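Local coordinates for DNA translocase coupling protein (PDB 6O1W) that probably uses ATP to drive DNA through the membrane during conjugative plasmid transfer, as an FtsK/SpoIIIE-type coupling protein, at residues 58-61 with 62-66; 149-152 with 153-157; 202-205 with 206-209. All coordinates share one frame; numbering follows the deposited sequence.

All three contacts are helical turns, met in series along the crystallised piece of the coupling protein. Contact 1 (58-61 with 62-66) belongs to the small N-terminal domain, on the short helix 60-67 beside a four-stranded antiparallel sheet. Contacts 2 and 3 lie in the P-loop ATPase domain, on the opposite side of the chain's centre; contact 1 is about 45 Å from contact 2 and about 63 Å from contact 3, centre to centre. Contact 2 ends the helix that starts at the Walker A Lys142, with Ile149 about 9 Å, side chain to side chain, from Val144 of the ATP site, which holds no ATP in this model. Contact 3 lies about 25 Å from contact 2, centre to centre, away from that site.

Contact 1: residues 58-61 with 62-66; sequences SYIP and QLQTS
With its CG anti to the carbonyl carbon and beside its own backbone N (chi1 -63°), Leu63 lays its branched end along the first turn of helix 60-67, where CG comes within 3.3 Å of Tyr59 O and CD1 within 4.0 Å of Tyr59 CB. Tyr59 is the residue just ahead of this helix, which packs on the antiparallel sheet of the N-terminal domain: Leu63 and Gln64 touch Ile71 of strand 69-76, and Ile60 touches Ile74 of the same strand. Leu63 also reaches Leu19, and the ring of Tyr59 meets that of Phe21, so this turn joins the sheet to the chain that follows helix 7-18.

The main chain starts the helix with two regular i to i+4 bonds. Leu63 N gives to Tyr59 O at 2.9 Å and Gln64 N to Ile60 O at 3.0 Å, both nearly straight. Pro61 lacks an N-H, which is tolerated in the first turn of a helix.

CB of Gln62 comes to the Tyr59 ring obliquely, 4.3 Å from CD2 of the tyrosine, and the Gln62 side chain also touches Leu19. Gln62 swings CG away from its backbone N (chi1 -175°) and then bends at chi2, which turns the amide down the helix: NE2 donates to Ser66 OG at 3.2 Å, with the hydroxyl oxygen nearly in the amide plane.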
loop_
_atom_site.group_PDB
_atom_site.type_symbol
_atom_site.label_atom_id
_atom_site.label_comp_id
_atom_site.label_asym_id
_atom_site.label_seq_id
_atom_site.Cartn_x
_atom_site.Cartn_y
_atom_site.Cartn_z
ATOM N N SER A 58 21.599 2.579 -25.548
ATOM C CA SER A 58 21.192 3.258 -26.780
ATOM C C SER A 58 20.109 2.451 -27.516
ATOM O O SER A 58 19.271 3.016 -28.236
ATOM C CB SER A 58 22.394 3.434 -27.694
ATOM O OG SER A 58 23.175 4.487 -27.160
ATOM N N TYR A 59 20.135 1.120 -27.324
ATOM C CA TYR A 59 19.187 0.252 -27.987
ATOM C C TYR A 59 17.917 0.033 -27.226
ATOM O O TYR A 59 17.093 -0.685 -27.751
ATOM C CB TYR A 59 19.849 -1.080 -28.334
ATOM C CG TYR A 59 20.469 -1.077 -29.709
ATOM C CD1 TYR A 59 21.715 -0.496 -29.934
ATOM C CD2 TYR A 59 19.814 -1.661 -30.790
ATOM C CE1 TYR A 59 22.319 -0.546 -31.186
ATOM C CE2 TYR A 59 20.378 -1.651 -32.069
ATOM C CZ TYR A 59 21.635 -1.100 -32.259
ATOM O OH TYR A 59 22.211 -1.146 -33.503
ATOM N N ILE A 60 17.727 0.632 -26.019
ATOM C CA ILE A 60 16.511 0.417 -25.193
ATOM C C ILE A 60 15.196 0.652 -25.997
ATOM O O ILE A 60 14.345 -0.249 -26.010
ATOM C CB ILE A 60 16.526 1.195 -23.841
ATOM C CG1 ILE A 60 17.384 0.433 -22.810
ATOM C CG2 ILE A 60 15.097 1.442 -23.278
ATOM C CD1 ILE A 60 17.685 1.257 -21.480
ATOM N N PRO A 61 14.981 1.818 -26.658
ATOM C CA PRO A 61 13.746 1.975 -27.422
ATOM C C PRO A 61 13.532 0.809 -28.383
ATOM O O PRO A 61 12.442 0.277 -28.373
ATOM C CB PRO A 61 13.956 3.305 -28.159
ATOM C CG PRO A 61 14.836 4.066 -27.247
ATOM C CD PRO A 61 15.815 3.035 -26.768
ATOM N N GLN A 62 14.571 0.356 -29.124
ATOM C CA GLN A 62 14.419 -0.734 -30.107
ATOM C C GLN A 62 14.185 -2.132 -29.499
ATOM O O GLN A 62 13.363 -2.890 -30.021
ATOM C CB GLN A 62 15.579 -0.778 -31.106
ATOM C CG GLN A 62 15.337 -1.836 -32.198
ATOM C CD GLN A 62 14.185 -1.457 -33.092
ATOM O OE1 GLN A 62 14.148 -0.365 -33.659
ATOM N NE2 GLN A 62 13.214 -2.334 -33.229
ATOM N N LEU A 63 14.883 -2.455 -28.412
ATOM C CA LEU A 63 14.739 -3.730 -27.697
ATOM C C LEU A 63 13.358 -3.868 -27.088
ATOM O O LEU A 63 12.819 -4.968 -27.058
ATOM C CB LEU A 63 15.802 -3.869 -26.598
ATOM C CG LEU A 63 17.233 -3.905 -27.127
ATOM C CD1 LEU A 63 18.219 -3.821 -25.997
ATOM C CD2 LEU A 63 17.477 -5.150 -28.009
ATOM N N GLN A 64 12.779 -2.753 -26.610
ATOM C CA GLN A 64 11.420 -2.786 -26.082
ATOM C C GLN A 64 10.466 -3.248 -27.177
ATOM O O GLN A 64 9.656 -4.111 -26.927
ATOM C CB GLN A 64 10.974 -1.409 -25.597
ATOM C CG GLN A 64 11.576 -1.021 -24.267
ATOM C CD GLN A 64 10.955 0.244 -23.714
ATOM O OE1 GLN A 64 10.428 1.114 -24.437
ATOM N NE2 GLN A 64 11.005 0.370 -22.422
ATOM N N THR A 65 10.574 -2.685 -28.373
ATOM C CA THR A 65 9.734 -3.041 -29.515
ATOM C C THR A 65 10.002 -4.475 -30.057
ATOM O O THR A 65 9.061 -5.229 -30.295
ATOM C CB THR A 65 9.888 -1.974 -30.587
ATOM O OG1 THR A 65 9.428 -0.754 -30.021
ATOM C CG2 THR A 65 9.081 -2.278 -31.831
ATOM N N SER A 66 11.259 -4.816 -30.280
ATOM C CA SER A 66 11.641 -6.126 -30.816
ATOM C C SER A 66 11.231 -7.234 -29.841
ATOM O O SER A 66 10.598 -8.188 -30.257
ATOM C CB SER A 66 13.149 -6.181 -31.069
ATOM O OG SER A 66 13.493 -5.282 -32.108
#

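Contact 2: residues 149-152 with 153-157; sequences ILWQ and LLKQG
The helix that follows the P-loop, 142-155, ends here in a Schellman motif, and the contact spans its last two turns. Three pairs four residues apart run along it. In one of them, Lys155 meets Trp151: the lysine CG lies over one face of the indole, 4.0 Å from the centroid of the five-membered ring, in a CH-pi contact, and CD follows at the rim, 3.8 Å from CZ2 of Trp151. The first torsion of Lys155 (chi1 -76°), with CG anti to the carbonyl carbon, sets CG over the ring, and the bend at chi2 brings CD near CZ2. Trp151 NE1 donates to Asp102 OD1, which helps fix the indole's orientation, while Trp100 and Phe343 also meet the ring.

This helix is packed against the central sheet of an FtsK/SpoIIIE-type P-loop NTPase. One side carries Leu150 and Leu154, which meet at an angle, CD1 of Leu150 lying 4.0 Å from CG of Leu154; both touch Ala160 on strand 159-163, and Leu150 reaches on to strand 229-233. Ile149 and Leu153 lie side by side pointing the same way, Ile149 CG2 to Leu153 CD1 at 4.0 Å, and both touch strand 111-116.

Backbone bonds are regular up to Lys155 N, which gives to Trp151 O at 2.9 Å. The next, Gln156 N to Gln152 O, is weak, with an N-H...O angle of only 121°. Gly157, with positive phi (92°), is the C-prime residue: its N donates to Leu154 O at 3.2 Å, and Ala158 N returns to Leu153 O. The Gln156 amide fastens this end to its surroundings, OE1 accepting from Gly110 N and NE2 giving to Val111 O.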
loop_
_atom_site.group_PDB
_atom_site.type_symbol
_atom_site.label_atom_id
_atom_site.label_comp_id
_atom_site.label_asym_id
_atom_site.label_seq_id
_atom_site.Cartn_x
_atom_site.Cartn_y
_atom_site.Cartn_z
ATOM N N ILE A 149 -9.749 5.303 0.752
ATOM C CA ILE A 149 -10.344 4.269 1.620
ATOM C C ILE A 149 -11.342 4.951 2.576
ATOM O O ILE A 149 -12.453 4.467 2.733
ATOM C CB ILE A 149 -9.245 3.512 2.413
ATOM C CG1 ILE A 149 -8.398 2.626 1.445
ATOM C CG2 ILE A 149 -9.881 2.657 3.569
ATOM C CD1 ILE A 149 -7.113 2.173 2.018
ATOM N N LEU A 150 -10.930 6.082 3.195
ATOM C CA LEU A 150 -11.744 6.861 4.128
ATOM C C LEU A 150 -13.053 7.288 3.479
ATOM O O LEU A 150 -14.105 7.112 4.083
ATOM C CB LEU A 150 -10.946 8.095 4.609
ATOM C CG LEU A 150 -11.676 9.147 5.456
ATOM C CD1 LEU A 150 -12.249 8.513 6.790
ATOM C CD2 LEU A 150 -10.740 10.332 5.758
ATOM N N TRP A 151 -12.982 7.849 2.254
ATOM C CA TRP A 151 -14.132 8.305 1.470
ATOM C C TRP A 151 -15.149 7.171 1.243
ATOM O O TRP A 151 -16.341 7.345 1.489
ATOM C CB TRP A 151 -13.634 8.865 0.123
ATOM C CG TRP A 151 -14.765 9.255 -0.780
ATOM C CD1 TRP A 151 -15.175 8.601 -1.907
ATOM C CD2 TRP A 151 -15.738 10.289 -0.535
ATOM N NE1 TRP A 151 -16.276 9.232 -2.444
ATOM C CE2 TRP A 151 -16.654 10.263 -1.611
ATOM C CE3 TRP A 151 -15.888 11.272 0.463
ATOM C CZ2 TRP A 151 -17.707 11.180 -1.722
ATOM C CZ3 TRP A 151 -16.944 12.170 0.364
ATOM C CH2 TRP A 151 -17.846 12.111 -0.713
ATOM N N GLN A 152 -14.656 5.997 0.846
ATOM C CA GLN A 152 -15.457 4.797 0.613
ATOM C C GLN A 152 -16.223 4.388 1.865
ATOM O O GLN A 152 -17.440 4.208 1.793
ATOM C CB GLN A 152 -14.580 3.641 0.087
ATOM C CG GLN A 152 -14.052 3.931 -1.324
ATOM C CD GLN A 152 -13.131 2.871 -1.869
ATOM O OE1 GLN A 152 -11.947 3.086 -2.118
ATOM N NE2 GLN A 152 -13.653 1.712 -2.070
ATOM N N LEU A 153 -15.528 4.340 3.017
ATOM C CA LEU A 153 -16.140 4.007 4.298
ATOM C C LEU A 153 -17.109 5.071 4.795
ATOM O O LEU A 153 -18.141 4.711 5.356
ATOM C CB LEU A 153 -15.089 3.665 5.351
ATOM C CG LEU A 153 -14.262 2.437 4.989
ATOM C CD1 LEU A 153 -13.102 2.264 5.953
ATOM C CD2 LEU A 153 -15.159 1.179 4.863
ATOM N N LEU A 154 -16.807 6.364 4.563
ATOM C CA LEU A 154 -17.720 7.466 4.931
ATOM C C LEU A 154 -19.025 7.343 4.115
ATOM O O LEU A 154 -20.104 7.624 4.635
ATOM C CB LEU A 154 -17.062 8.838 4.642
ATOM C CG LEU A 154 -15.972 9.301 5.617
ATOM C CD1 LEU A 154 -15.392 10.605 5.185
ATOM C CD2 LEU A 154 -16.512 9.426 7.054
ATOM N N LYS A 155 -18.913 6.890 2.847
ATOM C CA LYS A 155 -20.041 6.652 1.926
ATOM C C LYS A 155 -20.830 5.423 2.335
ATOM O O LYS A 155 -21.966 5.299 1.923
ATOM C CB LYS A 155 -19.546 6.487 0.459
ATOM C CG LYS A 155 -19.141 7.788 -0.225
ATOM C CD LYS A 155 -20.354 8.579 -0.707
ATOM C CE LYS A 155 -20.815 8.199 -2.090
ATOM N NZ LYS A 155 -22.233 8.578 -2.301
ATOM N N GLN A 156 -20.239 4.505 3.136
ATOM C CA GLN A 156 -20.963 3.318 3.639
ATOM C C GLN A 156 -21.501 3.572 5.028
ATOM O O GLN A 156 -22.048 2.662 5.634
ATOM C CB GLN A 156 -20.099 2.053 3.622
ATOM C CG GLN A 156 -19.627 1.688 2.218
ATOM C CD GLN A 156 -18.630 0.572 2.180
ATOM O OE1 GLN A 156 -18.201 0.045 3.201
ATOM N NE2 GLN A 156 -18.255 0.173 0.985
ATOM N N GLY A 157 -21.360 4.804 5.520
ATOM C CA GLY A 157 -21.901 5.191 6.826
ATOM C C GLY A 157 -20.973 5.057 8.020
ATOM O O GLY A 157 -21.435 5.166 9.157
#

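Contact 3: residues 202-205 with 206-209; sequences RLKL and LRES
Lys204 and Glu208 slant across one another on the outer side of helix 185-209, joined at their ends by a salt bridge of 2.9 Å from Lys204 NZ to OE2 of Glu208. The lysine chain is extended as far as CE and turns only at chi4 (-66°), which brings NZ back to the carboxylate. Along the way its CG passes 3.3 Å from Glu208 OE2. The ammonium approaches OE2 on the syn lone pair, the side of OE1, and a water closes the other route: it accepts from Lys204 NZ and donates to Glu208 OE1, 2.8 Å on each leg.

Next to this pair Arg207 folds back over the preceding turn. A bend at chi3 (-60°) sets its guanidinium flat against the backbone, with Leu203 O and Lys204 CA both over one face, and NH1 comes 3.7 Å from Leu203 CB. Toward the protein, Leu206 sends CG in close to Arg202 O and packs on Tyr217 of helix 214-220, which Leu205 also touches. Arg202 reaches away from this turn, held by Glu198, Thr270 O and Lys227 O.

Near the end of this long helix of the P-loop ATPase domain, Ser209 turns its hydroxyl back on the chain: OG donates to Leu205 O at 2.7 Å, while Ser209 N gives to the same oxygen at 3.0 Å from the opposite face of the carbonyl plane. Ser211 OG is a further partner of that hydroxyl.

Leu205 O thus accepts two donors from Ser209, which fixes the serine against the turn before it, and the lysine, directly and through water, engages both carboxylate oxygens of Glu208, which probably steadies its negative charge and limits rotation of the group.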
loop_
_atom_site.group_PDB
_atom_site.type_symbol
_atom_site.label_atom_id
_atom_site.label_comp_id
_atom_site.label_asym_id
_atom_site.label_seq_id
_atom_site.Cartn_x
_atom_site.Cartn_y
_atom_site.Cartn_z
ATOM N N ARG A 202 -17.593 -3.551 22.797
ATOM C CA ARG A 202 -18.038 -4.302 21.620
ATOM C C ARG A 202 -17.722 -5.776 21.757
ATOM O O ARG A 202 -18.597 -6.591 21.476
ATOM C CB ARG A 202 -17.430 -3.723 20.343
ATOM C CG ARG A 202 -18.040 -2.373 19.984
ATOM C CD ARG A 202 -17.553 -1.848 18.635
ATOM N NE ARG A 202 -18.188 -0.558 18.369
ATOM C CZ ARG A 202 -18.345 -0.011 17.174
ATOM N NH1 ARG A 202 -17.884 -0.623 16.086
ATOM N NH2 ARG A 202 -18.940 1.161 17.054
ATOM N N LEU A 203 -16.523 -6.129 22.285
ATOM C CA LEU A 203 -16.153 -7.532 22.524
ATOM C C LEU A 203 -17.122 -8.156 23.538
ATOM O O LEU A 203 -17.507 -9.311 23.387
ATOM C CB LEU A 203 -14.721 -7.657 23.073
ATOM C CG LEU A 203 -13.547 -7.438 22.135
ATOM C CD1 LEU A 203 -12.234 -7.513 22.921
ATOM C CD2 LEU A 203 -13.504 -8.493 21.046
ATOM N N LYS A 204 -17.524 -7.372 24.552
ATOM C CA LYS A 204 -18.438 -7.788 25.629
ATOM C C LYS A 204 -19.823 -8.094 25.004
ATOM O O LYS A 204 -20.399 -9.147 25.285
ATOM C CB LYS A 204 -18.515 -6.640 26.671
ATOM C CG LYS A 204 -19.266 -6.932 27.946
ATOM C CD LYS A 204 -19.205 -5.714 28.907
ATOM C CE LYS A 204 -19.959 -5.945 30.203
ATOM N NZ LYS A 204 -21.432 -6.087 29.970
ATOM N N LEU A 205 -20.300 -7.219 24.095
ATOM C CA LEU A 205 -21.571 -7.404 23.385
ATOM C C LEU A 205 -21.566 -8.662 22.500
ATOM O O LEU A 205 -22.538 -9.415 22.500
ATOM C CB LEU A 205 -21.932 -6.154 22.564
ATOM C CG LEU A 205 -22.337 -4.897 23.362
ATOM C CD1 LEU A 205 -22.433 -3.673 22.439
ATOM C CD2 LEU A 205 -23.677 -5.108 24.125
ATOM N N LEU A 206 -20.435 -8.939 21.826
ATOM C CA LEU A 206 -20.257 -10.143 20.998
ATOM C C LEU A 206 -20.268 -11.416 21.822
ATOM O O LEU A 206 -20.977 -12.351 21.447
ATOM C CB LEU A 206 -18.977 -10.051 20.148
ATOM C CG LEU A 206 -18.914 -8.851 19.184
ATOM C CD1 LEU A 206 -17.616 -8.849 18.397
ATOM C CD2 LEU A 206 -20.103 -8.839 18.233
ATOM N N ARG A 207 -19.545 -11.462 22.962
ATOM C CA ARG A 207 -19.548 -12.669 23.818
ATOM C C ARG A 207 -20.937 -12.924 24.367
ATOM O O ARG A 207 -21.446 -14.033 24.250
ATOM C CB ARG A 207 -18.574 -12.548 25.013
ATOM C CG ARG A 207 -17.097 -12.520 24.625
ATOM C CD ARG A 207 -16.177 -12.687 25.829
ATOM N NE ARG A 207 -16.374 -11.622 26.811
ATOM C CZ ARG A 207 -15.778 -10.434 26.771
ATOM N NH1 ARG A 207 -14.915 -10.150 25.815
ATOM N NH2 ARG A 207 -16.053 -9.518 27.690
ATOM N N GLU A 208 -21.558 -11.894 24.952
ATOM C CA GLU A 208 -22.881 -12.000 25.582
ATOM C C GLU A 208 -24.009 -12.417 24.637
ATOM O O GLU A 208 -24.918 -13.116 25.067
ATOM C CB GLU A 208 -23.242 -10.685 26.304
ATOM C CG GLU A 208 -22.352 -10.441 27.525
ATOM C CD GLU A 208 -22.294 -9.015 28.055
ATOM O OE1 GLU A 208 -22.842 -8.085 27.414
ATOM O OE2 GLU A 208 -21.694 -8.833 29.138
ATOM N N SER A 209 -23.969 -11.957 23.382
ATOM C CA SER A 209 -25.027 -12.244 22.409
ATOM C C SER A 209 -24.727 -13.457 21.544
ATOM O O SER A 209 -25.576 -13.841 20.745
ATOM C CB SER A 209 -25.253 -11.026 21.513
ATOM O OG SER A 209 -24.123 -10.736 20.707
HETATM O O HOH W 1 -22.703 -5.254 27.597
#